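Local coordinates for protein probable glucarate dehydratase (Mycobacterium smegmatis str. MC2 155, PDB 3VDG) that probably catalyses metal-dependent dehydration of D-glucarate, as a member of the enolase superfamily, at residues A[31-36]-A[61-66]; A[67-72]-A[148-153]; A[83-88]-A[133-138]. All blocks are in the same frame, centred on the assembly; numbering follows the deposited sequence. Where two conformers were deposited one is given.

How the contacts relate
Contact 1 pairs strands 30-41 and 55-65 of a three-stranded antiparallel sheet, and contact 2 starts from its third strand, 70-75, and crosses to helix 131-151. Their centres lie about 12 Å apart, and Leu63 N reaches Gly71 O at 2.7 Å, which ties them together. Contact 3 lies against the apolar face of that sheet, its centre also about 12 Å from that of contact 1, where Ile61 CD1 comes within 3.7 Å of Pro138 CB. Contacts 2 and 3 do not touch (nearest atoms about 5 Å apart) but both use helix 131-151. None of the three supplies a ligand of the sodium ion held by Asp244, Glu269 and Asn292, which belong to the barrel part of the fold.

Contact 1 of 3, residues A[31-36]-A[61-66]; sequences TGARVT and IQLDTD
Arg34 and Gln62 form a hydrogen-bonded antiparallel pair between strands whose segment axes approach to 4.7 Å, their directions 166° apart. This ladder is the first strand pairing of the three-stranded sheet of the N-terminal capping domain in the enolase superfamily. Arg34 N donates to Gln62 O and Gln62 N to Arg34 O, both at 2.9 Å. At the other end the register slips into a classic beta bulge, Thr31 and Gly32 both facing Asp64: Thr31 N donates to Asp64 O at 2.8 Å, while Asp64 N donates to Gly32 O.

The polar face carries a side-on salt bridge. Arg34 NE meets Asp64 OD2 at 2.9 Å and Arg34 NH2 meets Asp64 OD1 at 2.9 Å, each oxygen using its syn lone pair. The bend at chi3 of Arg34 (-78°) turns the guanidinium across toward the neighbouring strand, where it meets Asp64, its plane only 25° from that of the carboxylate. Two nitrogens thus fix the rotation of the carboxylate, and OD1 takes a further hydrogen bond from Thr70. Over one face of the guanidinium lies the Gln62 amide, stacked, with OE1 above the border of the group rather than its centre; its NE2 is bonded to Glu407.

On the opposite face Ala33 CB rests near Leu63 CD1, and Val35 CG2 faces Ile61 CG1 more loosely; helices 79-92 and 131-151 cover this side. At the bulge, one water bridges the strands, lying 2.6 Å from Thr31 OG1 and donating to Thr65 O.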
ATOM      1  N   THR A  31      16.901   6.958 -20.109  1.00 21.63           N
ATOM      2  CA  THR A  31      17.317   7.569 -21.371  1.00 25.50           C
ATOM      3  C   THR A  31      16.460   7.079 -22.544  1.00 33.67           C
ATOM      4  O   THR A  31      16.405   7.706 -23.588  1.00 25.65           O
ATOM      5  CB  THR A  31      18.802   7.304 -21.665  1.00 31.96           C
ATOM      6  OG1 THR A  31      19.046   5.895 -21.628  1.00 25.95           O
ATOM      7  CG2 THR A  31      19.702   8.022 -20.628  1.00 27.29           C
ATOM      8  N   GLY A  32      15.762   5.965 -22.363  1.00 23.62           N
ATOM      9  CA  GLY A  32      14.950   5.406 -23.442  1.00 23.29           C
ATOM     10  C   GLY A  32      14.463   4.024 -23.061  1.00 26.91           C
ATOM     11  O   GLY A  32      14.864   3.485 -22.028  1.00 24.14           O
ATOM     12  N   ALA A  33      13.569   3.466 -23.875  1.00 23.58           N
ATOM     13  CA  ALA A  33      13.134   2.087 -23.706  1.00 26.93           C
ATOM     14  C   ALA A  33      13.084   1.403 -25.064  1.00 33.38           C
ATOM     15  O   ALA A  33      12.652   1.989 -26.055  1.00 29.38           O
ATOM     16  CB  ALA A  33      11.767   2.038 -23.062  1.00 21.22           C
ATOM     17  N   ARG A  34      13.541   0.162 -25.098  1.00 21.19           N
ATOM     18  CA  ARG A  34      13.408  -0.695 -26.272  1.00 24.39           C
ATOM     19  C   ARG A  34      12.291  -1.697 -25.981  1.00 28.41           C
ATOM     20  O   ARG A  34      12.378  -2.449 -25.013  1.00 26.89           O
ATOM     21  CB  ARG A  34      14.727  -1.435 -26.505  1.00 25.84           C
ATOM     22  CG  ARG A  34      15.853  -0.492 -26.928  1.00 28.40           C
ATOM     23  CD  ARG A  34      17.191  -1.193 -26.886  1.00 32.86           C
ATOM     24  NE  ARG A  34      17.701  -1.315 -25.525  1.00 31.61           N
ATOM     25  CZ  ARG A  34      18.539  -2.276 -25.147  1.00 31.05           C
ATOM     26  NH1 ARG A  34      18.943  -3.181 -26.025  1.00 29.88           N
ATOM     27  NH2 ARG A  34      18.975  -2.339 -23.904  1.00 28.76           N
ATOM     28  N   VAL A  35      11.239  -1.672 -26.794  1.00 24.57           N
ATOM     29  CA  VAL A  35      10.106  -2.596 -26.664  1.00 25.00           C
ATOM     30  C   VAL A  35      10.176  -3.644 -27.788  1.00 25.34           C
ATOM     31  O   VAL A  35      10.139  -3.290 -28.963  1.00 25.04           O
ATOM     32  CB  VAL A  35       8.758  -1.844 -26.767  1.00 24.61           C
ATOM     33  CG1 VAL A  35       7.584  -2.811 -26.571  1.00 23.05           C
ATOM     34  CG2 VAL A  35       8.699  -0.703 -25.766  1.00 23.54           C
ATOM     35  N   THR A  36      10.288  -4.921 -27.428  1.00 23.84           N
ATOM     36  CA  THR A  36      10.445  -6.000 -28.404  1.00 22.90           C
ATOM     37  C   THR A  36       9.284  -6.990 -28.297  1.00 27.37           C
ATOM     38  O   THR A  36       9.205  -7.755 -27.331  1.00 22.11           O
ATOM     39  CB  THR A  36      11.753  -6.788 -28.159  1.00 25.12           C
ATOM     40  OG1 THR A  36      12.856  -5.877 -28.122  1.00 26.58           O
ATOM     41  CG2 THR A  36      12.003  -7.817 -29.273  1.00 23.64           C
ATOM     42  N   ILE A  61      10.194  -5.221 -22.365  1.00 17.02           N
ATOM     43  CA  ILE A  61      10.680  -3.862 -22.156  1.00 18.91           C
ATOM     44  C   ILE A  61      12.099  -3.921 -21.636  1.00 23.99           C
ATOM     45  O   ILE A  61      12.379  -4.597 -20.649  1.00 20.51           O
ATOM     46  CB  ILE A  61       9.821  -3.047 -21.148  1.00 20.73           C
ATOM     47  CG1 ILE A  61       8.547  -2.514 -21.809  1.00 26.64           C
ATOM     48  CG2 ILE A  61      10.582  -1.820 -20.648  1.00 24.49           C
ATOM     49  CD1 ILE A  61       7.539  -3.583 -22.142  1.00 29.66           C
ATOM     50  N   GLN A  62      12.998  -3.223 -22.324  1.00 19.01           N
ATOM     51  CA  GLN A  62      14.357  -3.017 -21.819  1.00 20.39           C
ATOM     52  C   GLN A  62      14.440  -1.527 -21.548  1.00 25.82           C
ATOM     53  O   GLN A  62      14.333  -0.705 -22.469  1.00 21.82           O
ATOM     54  CB  GLN A  62      15.402  -3.458 -22.848  1.00 18.85           C
ATOM     55  CG  GLN A  62      15.677  -4.958 -22.840  1.00 20.77           C
ATOM     56  CD  GLN A  62      16.476  -5.410 -24.057  1.00 26.65           C
ATOM     57  OE1 GLN A  62      16.029  -5.254 -25.191  1.00 25.77           O
ATOM     58  NE2 GLN A  62      17.656  -5.969 -23.821  1.00 24.95           N
ATOM     59  N   LEU A  63      14.555  -1.168 -20.274  1.00 20.65           N
ATOM     60  CA  LEU A  63      14.475   0.235 -19.890  1.00 18.08           C
ATOM     61  C   LEU A  63      15.909   0.686 -19.623  1.00 18.24           C
ATOM     62  O   LEU A  63      16.551   0.192 -18.699  1.00 22.22           O
ATOM     63  CB  LEU A  63      13.608   0.391 -18.630  1.00 20.19           C
ATOM     64  CG  LEU A  63      13.473   1.828 -18.126  1.00 23.24           C
ATOM     65  CD1 LEU A  63      12.624   2.620 -19.103  1.00 19.67           C
ATOM     66  CD2 LEU A  63      12.863   1.903 -16.728  1.00 18.88           C
ATOM     67  N   ASP A  64      16.401   1.611 -20.445  1.00 23.12           N
ATOM     68  CA  ASP A  64      17.800   2.045 -20.410  1.00 21.44           C
ATOM     69  C   ASP A  64      17.988   3.328 -19.597  1.00 20.43           C
ATOM     70  O   ASP A  64      17.123   4.207 -19.611  1.00 23.47           O
ATOM     71  CB  ASP A  64      18.282   2.258 -21.846  1.00 23.34           C
ATOM     72  CG  ASP A  64      18.217   0.968 -22.667  1.00 29.54           C
ATOM     73  OD1 ASP A  64      18.631  -0.088 -22.144  1.00 32.58           O
ATOM     74  OD2 ASP A  64      17.748   1.003 -23.823  1.00 28.82           O
ATOM     75  N   THR A  65      19.119   3.436 -18.901  1.00 22.34           N
ATOM     76  CA  THR A  65      19.382   4.584 -18.016  1.00 25.08           C
ATOM     77  C   THR A  65      20.743   5.221 -18.324  1.00 30.92           C
ATOM     78  O   THR A  65      21.585   4.616 -18.988  1.00 24.44           O
ATOM     79  CB  THR A  65      19.417   4.167 -16.532  1.00 24.22           C
ATOM     80  OG1 THR A  65      20.538   3.298 -16.315  1.00 22.56           O
ATOM     81  CG2 THR A  65      18.121   3.458 -16.118  1.00 19.87           C
ATOM     82  N   ASP A  66      20.981   6.417 -17.792  1.00 25.68           N
ATOM     83  CA  ASP A  66      22.251   7.102 -18.051  1.00 29.59           C
ATOM     84  C   ASP A  66      23.387   6.499 -17.232  1.00 30.85           C
ATOM     85  O   ASP A  66      24.543   6.879 -17.397  1.00 36.00           O
ATOM     86  CB  ASP A  66      22.132   8.619 -17.814  1.00 27.00           C
ATOM     87  CG  ASP A  66      21.777   8.968 -16.360  1.00 38.97           C
ATOM     88  OD1 ASP A  66      21.408   8.062 -15.574  1.00 27.64           O
ATOM     89  OD2 ASP A  66      21.883  10.160 -15.993  1.00 29.50           O
TER
HETATM   90  O   HOH W   1      21.481   5.039 -22.145  1.00 43.93           O
HETATM   91  O   HOH W   2      13.311  -5.017 -25.678  1.00 24.42           O

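Contact 2 of 3, residues A[67-72]-A[148-153]; sequences AGLTGL and GQVTGR
Gln149 NE2 is gripped by two acceptors, Thr70 O across the contact and Asp145 OD1 one helical turn earlier. The bond from Gln149 NE2 to Thr70 O measures 3.0 Å and is nearly straight, 171° at the hydrogen. The acceptor lies in the plane of the amide, whereas the nitrogen stands above the carbonyl plane of Thr70, off its lone pairs. The other end of the amide is also held: a water donates to Gln149 OE1 at 2.7 Å and accepts from Thr70 N at 2.8 Å. The amide therefore reaches the C=O of Thr70 directly and its N-H through the water, and its flip state is set by these partners. The glutamine chain, extended beyond CG (chi2 175°), carries the amide from the helix to the strand.

Leu69 supplies the apolar part. Leu69 CD1 meets Val150 CB at 3.8 Å, the leucine lying roughly perpendicular to the valine. Its other methyl is a looser van der Waals neighbour of the amide, Leu69 CD2 lying 4.0 Å from Gln149 OE1, as the two chains run past each other in opposite directions.

The helix ends just past these residues in a Schellman motif. Arg153 N returns to Gly148 O at 2.9 Å and Gly152 N makes a weak bond to Gln149 O, Gly152 having a positive phi of 73°. The turn faces the second subunit, whose Asn26 bonds Gly152 O and Arg153, and whose Phe98 makes a cation-pi contact with Arg153. The arrangement joins the third strand of the enolase-type capping-domain sheet to the C-terminal end of the long helix packed against it.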
ATOM      1  N   ALA A  67      23.066   5.549 -16.356  1.00 28.14           N
ATOM      2  CA  ALA A  67      24.091   4.791 -15.631  1.00 26.81           C
ATOM      3  C   ALA A  67      24.531   3.568 -16.446  1.00 31.70           C
ATOM      4  O   ALA A  67      25.369   2.786 -16.006  1.00 30.11           O
ATOM      5  CB  ALA A  67      23.561   4.342 -14.276  1.00 23.38           C
ATOM      6  N   GLY A  68      23.937   3.374 -17.619  1.00 28.80           N
ATOM      7  CA  GLY A  68      24.195   2.150 -18.389  1.00 33.65           C
ATOM      8  C   GLY A  68      23.615   0.879 -17.762  1.00 37.54           C
ATOM      9  O   GLY A  68      24.005  -0.218 -18.116  1.00 28.55           O
ATOM     10  N   LEU A  69      22.688   1.005 -16.821  1.00 25.47           N
ATOM     11  CA  LEU A  69      22.002  -0.183 -16.283  1.00 22.09           C
ATOM     12  C   LEU A  69      20.671  -0.333 -17.015  1.00 27.15           C
ATOM     13  O   LEU A  69      20.013   0.657 -17.297  1.00 29.02           O
ATOM     14  CB  LEU A  69      21.730  -0.040 -14.788  1.00 25.49           C
ATOM     15  CG  LEU A  69      22.975   0.117 -13.925  1.00 32.74           C
ATOM     16  CD1 LEU A  69      22.569   0.391 -12.486  1.00 25.90           C
ATOM     17  CD2 LEU A  69      23.838  -1.129 -14.025  1.00 33.44           C
ATOM     18  N   THR A  70      20.276  -1.560 -17.327  1.00 21.64           N
ATOM     19  CA  THR A  70      19.025  -1.774 -18.082  1.00 21.71           C
ATOM     20  C   THR A  70      18.070  -2.584 -17.222  1.00 21.07           C
ATOM     21  O   THR A  70      18.463  -3.609 -16.663  1.00 21.88           O
ATOM     22  CB  THR A  70      19.293  -2.517 -19.419  1.00 26.76           C
ATOM     23  OG1 THR A  70      20.023  -1.649 -20.296  1.00 33.15           O
ATOM     24  CG2 THR A  70      17.977  -2.919 -20.110  1.00 22.33           C
ATOM     25  N   GLY A  71      16.825  -2.129 -17.116  1.00 19.84           N
ATOM     26  CA  GLY A  71      15.808  -2.866 -16.347  1.00 16.63           C
ATOM     27  C   GLY A  71      14.863  -3.606 -17.304  1.00 17.15           C
ATOM     28  O   GLY A  71      14.644  -3.173 -18.445  1.00 19.63           O
ATOM     29  N   LEU A  72      14.270  -4.696 -16.828  1.00 18.11           N
ATOM     30  CA  LEU A  72      13.416  -5.531 -17.671  1.00 19.69           C
ATOM     31  C   LEU A  72      11.986  -5.507 -17.144  1.00 20.75           C
ATOM     32  O   LEU A  72      11.763  -5.507 -15.931  1.00 20.60           O
ATOM     33  CB  LEU A  72      13.915  -6.991 -17.666  1.00 18.32           C
ATOM     34  CG  LEU A  72      15.363  -7.194 -18.139  1.00 22.06           C
ATOM     35  CD1 LEU A  72      15.739  -8.681 -18.074  1.00 18.20           C
ATOM     36  CD2 LEU A  72      15.491  -6.616 -19.537  1.00 17.97           C
ATOM     37  N   GLY A 148      17.044  -2.143  -7.916  1.00 16.05           N
ATOM     38  CA  GLY A 148      17.708  -3.273  -7.247  1.00 14.51           C
ATOM     39  C   GLY A 148      19.149  -3.397  -7.717  1.00 19.35           C
ATOM     40  O   GLY A 148      20.059  -3.612  -6.921  1.00 18.89           O
ATOM     41  N   GLN A 149      19.376  -3.234  -9.016  1.00 18.79           N
ATOM     42  CA  GLN A 149      20.727  -3.373  -9.534  1.00 19.06           C
ATOM     43  C   GLN A 149      21.645  -2.294  -8.974  1.00 23.93           C
ATOM     44  O   GLN A 149      22.775  -2.555  -8.585  1.00 23.75           O
ATOM     45  CB  GLN A 149      20.746  -3.298 -11.058  1.00 20.89           C
ATOM     46  CG  GLN A 149      20.106  -4.505 -11.738  1.00 23.95           C
ATOM     47  CD  GLN A 149      20.048  -4.287 -13.226  1.00 30.09           C
ATOM     48  OE1 GLN A 149      21.067  -3.951 -13.836  1.00 28.05           O
ATOM     49  NE2 GLN A 149      18.851  -4.423 -13.819  1.00 21.36           N
ATOM     50  N   VAL A 150      21.164  -1.068  -8.940  1.00 23.09           N
ATOM     51  CA  VAL A 150      22.027   0.019  -8.497  1.00 28.01           C
ATOM     52  C   VAL A 150      22.273   0.003  -6.977  1.00 27.98           C
ATOM     53  O   VAL A 150      23.328   0.429  -6.517  1.00 27.58           O
ATOM     54  CB  VAL A 150      21.516   1.389  -9.016  1.00 30.13           C
ATOM     55  CG1 VAL A 150      20.408   1.905  -8.126  1.00 20.21           C
ATOM     56  CG2 VAL A 150      22.669   2.392  -9.099  1.00 36.67           C
ATOM     57  N   THR A 151      21.328  -0.529  -6.204  1.00 25.24           N
ATOM     58  CA  THR A 151      21.489  -0.629  -4.752  1.00 25.63           C
ATOM     59  C   THR A 151      22.082  -1.970  -4.297  1.00 26.08           C
ATOM     60  O   THR A 151      22.378  -2.156  -3.120  1.00 21.13           O
ATOM     61  CB  THR A 151      20.148  -0.466  -4.011  1.00 22.43           C
ATOM     62  OG1 THR A 151      19.224  -1.462  -4.461  1.00 20.00           O
ATOM     63  CG2 THR A 151      19.568   0.911  -4.254  1.00 24.80           C
ATOM     64  N   GLY A 152      22.219  -2.918  -5.216  1.00 19.92           N
ATOM     65  CA  GLY A 152      22.672  -4.244  -4.836  1.00 20.87           C
ATOM     66  C   GLY A 152      21.628  -5.060  -4.090  1.00 22.00           C
ATOM     67  O   GLY A 152      21.983  -6.007  -3.400  1.00 24.51           O
ATOM     68  N   ARG A 153      20.345  -4.711  -4.219  1.00 20.00           N
ATOM     69  CA  ARG A 153      19.273  -5.425  -3.470  1.00 18.19           C
ATOM     70  C   ARG A 153      18.331  -6.179  -4.424  1.00 16.39           C
ATOM     71  O   ARG A 153      18.066  -5.709  -5.527  1.00 19.57           O
ATOM     72  CB  ARG A 153      18.410  -4.465  -2.621  1.00 17.88           C
ATOM     73  CG  ARG A 153      19.160  -3.433  -1.757  1.00 19.25           C
ATOM     74  CD  ARG A 153      20.234  -4.075  -0.884  1.00 20.74           C
ATOM     75  NE  ARG A 153      19.683  -5.119  -0.028  1.00 21.30           N
ATOM     76  CZ  ARG A 153      20.419  -5.851   0.798  1.00 33.61           C
ATOM     77  NH1 ARG A 153      21.737  -5.643   0.854  1.00 26.55           N
ATOM     78  NH2 ARG A 153      19.843  -6.783   1.558  1.00 23.97           N
TER
HETATM   79  O   HOH W   3      21.884  -3.714 -16.431  1.00 23.00           O

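Contact 3 of 3, residues A[83-88]-A[133-138]; sequences ERLQAA and DRVFSP
Val135 heads toward helix 79-92 and its methyls meet Arg84, Leu85 and Ala88 in a helix-helix contact of the enolase-type N-terminal capping domain. The segment axes come within 9.7 Å and cross at -60°. Val135 buries the most surface and takes part in three of the four residue contacts, Pro138 making the fourth. The closest pair of alpha carbons, Leu85 CA and Val135 CA, is 6.0 Å apart.

The two methyls of Val135 divide the opposing surface. With CG1 anti to the backbone N (chi1 177°), Val135 CG1 turns to Ala88 CB, 3.6 Å away, one helical turn beyond Arg84. The other branch lies against the aliphatic part of Arg84, Val135 CG2 being 3.7 Å from Arg84 CB and more distant from Arg84 CD; the arginine chain passes nearly square to the valine. Because that chain is extended from CG to NE, its charged end runs past Val135 to form a salt bridge with Asp118, which lies outside both segments. Arg134 makes only a long, weak ion pair with Asp118, whose negative charge would probably moderate the like charges of the two arginines.

Leu85 completes the contact beside them. It leaves its backbone across the line to helix 131-151, but Leu85 CD2 comes in to rest 3.9 Å from Val135 O and 4.2 Å from Val135 CG1. Ile107 of helix 100-111, on Ala88 and Val135, and Phe139, on Leu85 and Ala88, add further apolar neighbours. No hydrogen bond crosses between the two segments.

Helix 131-151 is kinked at Pro138, whose ring nitrogen has no bond to the preceding turn. The ring runs obliquely to the leucine, Pro138 CG lying 3.9 Å from Leu85 CD2.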
ATOM      1  N   GLU A  83       1.527   0.490 -29.249  1.00 24.58           N
ATOM      2  CA  GLU A  83       1.482   1.939 -29.485  1.00 25.00           C
ATOM      3  C   GLU A  83       1.458   2.704 -28.174  1.00 27.19           C
ATOM      4  O   GLU A  83       2.122   3.733 -28.035  1.00 25.34           O
ATOM      5  CB  GLU A  83       0.228   2.324 -30.276  1.00 28.07           C
ATOM      6  CG  GLU A  83       0.168   1.717 -31.668  1.00 38.03           C
ATOM      7  CD  GLU A  83      -1.154   1.981 -32.372  1.00 67.50           C
ATOM      8  OE1 GLU A  83      -2.052   2.608 -31.767  1.00 49.63           O
ATOM      9  OE2 GLU A  83      -1.295   1.555 -33.538  1.00 61.22           O
ATOM     10  N   ARG A  84       0.660   2.237 -27.219  1.00 21.40           N
ATOM     11  CA  ARG A  84       0.632   2.901 -25.912  1.00 19.21           C
ATOM     12  C   ARG A  84       1.979   2.797 -25.207  1.00 20.22           C
ATOM     13  O   ARG A  84       2.423   3.753 -24.565  1.00 21.84           O
ATOM     14  CB  ARG A  84      -0.474   2.324 -25.018  1.00 20.05           C
ATOM     15  CG  ARG A  84      -1.862   2.805 -25.449  1.00 24.96           C
ATOM     16  CD  ARG A  84      -2.950   1.919 -24.863  1.00 24.86           C
ATOM     17  NE  ARG A  84      -4.283   2.358 -25.282  1.00 33.78           N
ATOM     18  CZ  ARG A  84      -5.390   1.634 -25.144  1.00 42.33           C
ATOM     19  NH1 ARG A  84      -5.345   0.429 -24.585  1.00 31.90           N
ATOM     20  NH2 ARG A  84      -6.551   2.121 -25.554  1.00 37.13           N
ATOM     21  N   LEU A  85       2.615   1.635 -25.307  1.00 21.20           N
ATOM     22  CA  LEU A  85       3.910   1.449 -24.666  1.00 21.81           C
ATOM     23  C   LEU A  85       4.923   2.436 -25.265  1.00 28.05           C
ATOM     24  O   LEU A  85       5.751   2.985 -24.547  1.00 22.55           O
ATOM     25  CB  LEU A  85       4.409   0.021 -24.830  1.00 23.27           C
ATOM     26  CG  LEU A  85       3.622  -1.064 -24.095  1.00 26.01           C
ATOM     27  CD1 LEU A  85       4.139  -2.437 -24.500  1.00 17.70           C
ATOM     28  CD2 LEU A  85       3.717  -0.856 -22.590  1.00 24.53           C
ATOM     29  N   GLN A  86       4.851   2.656 -26.558  1.00 23.41           N
ATOM     30  CA  GLN A  86       5.769   3.600 -27.233  0.50 25.62           C
ATOM     31  C   GLN A  86       5.501   5.017 -26.745  1.00 23.75           C
ATOM     32  O   GLN A  86       6.402   5.721 -26.478  1.00 28.42           O
ATOM     33  CB  GLN A  86       5.622   3.523 -28.761  0.50 24.92           C
ATOM     34  CG  GLN A  86       6.202   2.256 -29.360  0.50 34.52           C
ATOM     35  CD  GLN A  86       7.700   2.152 -29.135  0.50 39.52           C
ATOM     36  OE1 GLN A  86       8.418   3.150 -29.213  0.50 57.35           O
ATOM     37  NE2 GLN A  86       8.177   0.950 -28.850  0.50 21.89           N
ATOM     38  N   ALA A  87       4.252   5.404 -26.611  1.00 26.00           N
ATOM     39  CA  ALA A  87       3.924   6.733 -26.111  1.00 25.16           C
ATOM     40  C   ALA A  87       4.396   6.923 -24.644  1.00 26.85           C
ATOM     41  O   ALA A  87       4.883   7.990 -24.269  1.00 26.66           O
ATOM     42  CB  ALA A  87       2.430   6.996 -26.243  1.00 28.62           C
ATOM     43  N   ALA A  88       4.280   5.872 -23.842  1.00 24.87           N
ATOM     44  CA  ALA A  88       4.712   5.896 -22.445  1.00 23.78           C
ATOM     45  C   ALA A  88       6.214   6.051 -22.375  1.00 20.63           C
ATOM     46  O   ALA A  88       6.731   6.857 -21.606  1.00 24.62           O
ATOM     47  CB  ALA A  88       4.301   4.598 -21.737  1.00 19.41           C
ATOM     48  N   ASP A 133      -2.772   1.582 -15.768  1.00 18.54           N
ATOM     49  CA  ASP A 133      -2.049   0.548 -15.002  1.00 19.99           C
ATOM     50  C   ASP A 133      -1.403  -0.540 -15.862  1.00 20.63           C
ATOM     51  O   ASP A 133      -0.291  -0.963 -15.567  1.00 23.38           O
ATOM     52  CB  ASP A 133      -2.909  -0.010 -13.863  1.00 25.11           C
ATOM     53  CG  ASP A 133      -2.997   0.965 -12.667  1.00 36.84           C
ATOM     54  OD1 ASP A 133      -2.014   1.699 -12.389  1.00 30.63           O
ATOM     55  OD2 ASP A 133      -4.047   1.003 -11.991  1.00 30.71           O
ATOM     56  N   ARG A 134      -2.086  -0.992 -16.915  1.00 19.31           N
ATOM     57  CA  ARG A 134      -1.515  -1.981 -17.825  1.00 19.50           C
ATOM     58  C   ARG A 134      -0.287  -1.431 -18.552  1.00 22.06           C
ATOM     59  O   ARG A 134       0.665  -2.167 -18.808  1.00 19.27           O
ATOM     60  CB  ARG A 134      -2.563  -2.445 -18.849  1.00 22.10           C
ATOM     61  CG  ARG A 134      -3.485  -3.536 -18.321  1.00 35.61           C
ATOM     62  CD  ARG A 134      -4.520  -3.925 -19.367  1.00 33.53           C
ATOM     63  NE  ARG A 134      -5.527  -2.878 -19.491  1.00 40.46           N
ATOM     64  CZ  ARG A 134      -6.567  -2.933 -20.316  1.00 69.97           C
ATOM     65  NH1 ARG A 134      -6.751  -3.991 -21.110  1.00 39.42           N
ATOM     66  NH2 ARG A 134      -7.430  -1.929 -20.336  1.00 38.83           N
ATOM     67  N   VAL A 135      -0.315  -0.141 -18.891  1.00 21.42           N
ATOM     68  CA  VAL A 135       0.816   0.473 -19.612  1.00 20.90           C
ATOM     69  C   VAL A 135       1.983   0.781 -18.675  1.00 19.68           C
ATOM     70  O   VAL A 135       3.123   0.534 -19.012  1.00 21.36           O
ATOM     71  CB  VAL A 135       0.371   1.730 -20.381  1.00 21.50           C
ATOM     72  CG1 VAL A 135       1.570   2.387 -21.058  1.00 20.12           C
ATOM     73  CG2 VAL A 135      -0.703   1.346 -21.410  1.00 18.61           C
ATOM     74  N   PHE A 136       1.667   1.265 -17.473  1.00 18.86           N
ATOM     75  CA  PHE A 136       2.666   1.616 -16.459  1.00 19.93           C
ATOM     76  C   PHE A 136       3.378   0.372 -15.944  1.00 22.15           C
ATOM     77  O   PHE A 136       4.592   0.372 -15.738  1.00 20.16           O
ATOM     78  CB  PHE A 136       1.947   2.358 -15.317  1.00 16.50           C
ATOM     79  CG  PHE A 136       2.775   2.587 -14.068  1.00 19.90           C
ATOM     80  CD1 PHE A 136       3.986   3.269 -14.113  1.00 19.07           C
ATOM     81  CD2 PHE A 136       2.287   2.185 -12.823  1.00 19.13           C
ATOM     82  CE1 PHE A 136       4.720   3.497 -12.951  1.00 22.63           C
ATOM     83  CE2 PHE A 136       3.013   2.409 -11.662  1.00 19.25           C
ATOM     84  CZ  PHE A 136       4.233   3.073 -11.724  1.00 22.35           C
ATOM     85  N   SER A 137       2.618  -0.701 -15.745  1.00 17.99           N
ATOM     86  CA  SER A 137       3.173  -1.902 -15.132  1.00 18.74           C
ATOM     87  C   SER A 137       4.597  -2.317 -15.579  1.00 18.27           C
ATOM     88  O   SER A 137       5.503  -2.406 -14.745  1.00 21.08           O
ATOM     89  CB  SER A 137       2.196  -3.075 -15.313  1.00 19.60           C
ATOM     90  OG  SER A 137       2.740  -4.232 -14.723  1.00 24.68           O
ATOM     91  N   PRO A 138       4.804  -2.614 -16.885  1.00 18.31           N
ATOM     92  CA  PRO A 138       6.139  -3.092 -17.276  1.00 19.63           C
ATOM     93  C   PRO A 138       7.257  -2.070 -17.040  1.00 19.85           C
ATOM     94  O   PRO A 138       8.409  -2.450 -16.776  1.00 18.05           O
ATOM     95  CB  PRO A 138       6.001  -3.345 -18.790  1.00 20.44           C
ATOM     96  CG  PRO A 138       4.862  -2.470 -19.218  1.00 18.93           C
ATOM     97  CD  PRO A 138       3.894  -2.514 -18.043  1.00 17.72           C
TER